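Local atomic coordinates of 2-oxoadipate dioxygenase/decarboxylase (Pseudomonas putida, PDB entry 6W1G), a protein that uses iron(II) and dioxygen to convert 2-oxoadipate to (R)-2-hydroxyglutarate and CO2 in D-lysine catabolism. Residues Q381-I384 with H388-F391. Sequence-based numbering, arbitrary orientation.
Sequences QGLI and HVHF
L383, near the C-terminal end of the short helix 380-385, accepts two backbone N-H groups, of H388 and V389, on its carbonyl oxygen. The bond from H388 is the shorter, with L383 O to H388 N at 2.8 Å. This donor sits nearly on the line of the carbonyl bond (C=O...N 161°). A second donor approaches the same oxygen: V389 N lies 3.4 Å from L383 O, a weak hydrogen bond. One acceptor thus ties the last turn of the helix to H388, just before the strand, and more weakly to V389, its first residue. The L383 side chain adds two apolar contacts. L383 CB packs on V389 CG2 at 3.8 Å. L383 CD2 touches H388 CB and comes obliquely to the imidazole; the two side chains cross at about a right angle. L461, the last modelled residue, also touches L383.

I384 carries the rest of the contact. I384 CA-H points almost straight at V389 O (CA to O 3.5 Å, 166° at the hydrogen). One water also bridges the two residues, donating to I384 O and V389 O. The side chain has CG1 anti to the carbonyl carbon (chi1 -69°), and I384 CG1 lies against V389 CG1 at 4.0 Å. Both branches reach the F391 ring. I384 CG2 meets its edge in the ring plane, 3.8 Å from F391 CE2, and CD1 approaches obliquely near CD2. R352 makes a cation-pi contact with the same ring and hydrogen-bonds Q381, so it links helix and strand as well.

Helix 380-385 leads through a short link into strand 389-393, the partner of 359-363 in a two-stranded antiparallel sheet whose strands are joined by a helical connection, far from the chain centre and away from the metal site.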
ATOM      1  N   GLN A 381       2.450  24.537  21.161  1.00 12.00           N
ATOM      2  CA  GLN A 381       3.839  24.828  20.890  1.00 11.53           C
ATOM      3  C   GLN A 381       4.631  24.993  22.182  1.00 11.32           C
ATOM      4  O   GLN A 381       5.782  24.558  22.274  1.00 12.09           O
ATOM      5  CB  GLN A 381       3.978  26.103  20.067  1.00 13.86           C
ATOM      6  CG  GLN A 381       5.412  26.328  19.631  1.00 14.04           C
ATOM      7  CD  GLN A 381       5.805  25.281  18.635  1.00 16.04           C
ATOM      8  OE1 GLN A 381       5.140  25.110  17.614  1.00 18.82           O
ATOM      9  NE2 GLN A 381       6.877  24.574  18.896  1.00 16.57           N
ATOM     10  N   GLY A 382       4.049  25.625  23.175  1.00 12.40           N
ATOM     11  CA  GLY A 382       4.762  25.808  24.419  1.00 12.32           C
ATOM     12  C   GLY A 382       5.046  24.494  25.138  1.00 11.89           C
ATOM     13  O   GLY A 382       6.110  24.308  25.747  1.00 12.25           O
ATOM     14  N   LEU A 383       4.092  23.564  25.078  1.00 10.89           N
ATOM     15  CA  LEU A 383       4.307  22.249  25.655  1.00  9.92           C
ATOM     16  C   LEU A 383       5.360  21.459  24.889  1.00 10.00           C
ATOM     17  O   LEU A 383       6.142  20.721  25.480  1.00 11.13           O
ATOM     18  CB  LEU A 383       2.987  21.467  25.668  1.00 10.54           C
ATOM     19  CG  LEU A 383       1.968  21.978  26.663  1.00 12.45           C
ATOM     20  CD1 LEU A 383       0.610  21.397  26.367  1.00 16.05           C
ATOM     21  CD2 LEU A 383       2.386  21.649  28.088  1.00 14.49           C
ATOM     22  N   ILE A 384       5.374  21.577  23.564  1.00 10.26           N
ATOM     23  CA  ILE A 384       6.432  20.960  22.769  1.00 11.11           C
ATOM     24  C   ILE A 384       7.776  21.565  23.152  1.00 11.84           C
ATOM     25  O   ILE A 384       8.748  20.833  23.397  1.00 11.90           O
ATOM     26  CB  ILE A 384       6.136  21.144  21.277  1.00 11.60           C
ATOM     27  CG1 ILE A 384       4.912  20.307  20.849  1.00 11.73           C
ATOM     28  CG2 ILE A 384       7.359  20.810  20.435  1.00 13.87           C
ATOM     29  CD1 ILE A 384       4.339  20.706  19.510  1.00 12.09           C
ATOM     30  N   HIS A 388       7.152  18.608  27.068  1.00 10.06           N
ATOM     31  CA  HIS A 388       6.020  17.849  27.617  1.00  9.52           C
ATOM     32  C   HIS A 388       5.275  17.039  26.580  1.00  9.04           C
ATOM     33  O   HIS A 388       4.546  16.112  26.944  1.00  9.52           O
ATOM     34  CB  HIS A 388       5.046  18.807  28.290  1.00  9.65           C
ATOM     35  CG  HIS A 388       5.583  19.440  29.508  1.00 10.92           C
ATOM     36  ND1 HIS A 388       4.792  19.740  30.578  1.00 12.81           N
ATOM     37  CD2 HIS A 388       6.829  19.828  29.844  1.00 15.25           C
ATOM     38  CE1 HIS A 388       5.497  20.353  31.498  1.00 12.92           C
ATOM     39  NE2 HIS A 388       6.730  20.442  31.082  1.00 15.57           N
ATOM     40  N   VAL A 389       5.366  17.427  25.311  1.00  9.55           N
ATOM     41  CA  VAL A 389       4.697  16.799  24.175  1.00  9.25           C
ATOM     42  C   VAL A 389       5.756  16.556  23.109  1.00  9.51           C
ATOM     43  O   VAL A 389       6.556  17.448  22.834  1.00 11.10           O
ATOM     44  CB  VAL A 389       3.593  17.713  23.632  1.00  9.36           C
ATOM     45  CG1 VAL A 389       2.979  17.161  22.315  1.00 10.79           C
ATOM     46  CG2 VAL A 389       2.500  17.849  24.663  1.00 10.56           C
ATOM     47  N   HIS A 390       5.736  15.379  22.509  1.00  9.40           N
ATOM     48  CA  HIS A 390       6.611  15.040  21.397  1.00  9.67           C
ATOM     49  C   HIS A 390       5.744  14.710  20.180  1.00  9.51           C
ATOM     50  O   HIS A 390       4.691  14.121  20.333  1.00 11.80           O
ATOM     51  CB  HIS A 390       7.412  13.778  21.786  1.00 11.16           C
ATOM     52  CG  HIS A 390       8.393  13.363  20.759  1.00 11.91           C
ATOM     53  ND1 HIS A 390       9.644  13.916  20.673  1.00 14.60           N
ATOM     54  CD2 HIS A 390       8.281  12.506  19.725  1.00 12.19           C
ATOM     55  CE1 HIS A 390      10.290  13.372  19.648  1.00 14.59           C
ATOM     56  NE2 HIS A 390       9.465  12.541  19.032  1.00 13.00           N
ATOM     57  N   PHE A 391       6.183  15.107  18.994  1.00  9.55           N
ATOM     58  CA  PHE A 391       5.467  14.800  17.774  1.00  9.73           C
ATOM     59  C   PHE A 391       6.324  14.044  16.774  1.00  9.70           C
ATOM     60  O   PHE A 391       7.547  14.218  16.708  1.00 11.04           O
ATOM     61  CB  PHE A 391       4.836  16.056  17.149  1.00 11.63           C
ATOM     62  CG  PHE A 391       5.819  17.086  16.658  1.00 11.32           C
ATOM     63  CD1 PHE A 391       6.295  17.085  15.355  1.00 17.08           C
ATOM     64  CD2 PHE A 391       6.249  18.089  17.465  1.00 14.84           C
ATOM     65  CE1 PHE A 391       7.168  18.093  14.930  1.00 17.72           C
ATOM     66  CE2 PHE A 391       7.145  19.058  17.030  1.00 16.69           C
ATOM     67  CZ  PHE A 391       7.592  19.044  15.761  1.00 16.69           C
TER
HETATM   68  O   HOH W   1       9.128  18.234  22.422  1.00 29.99           O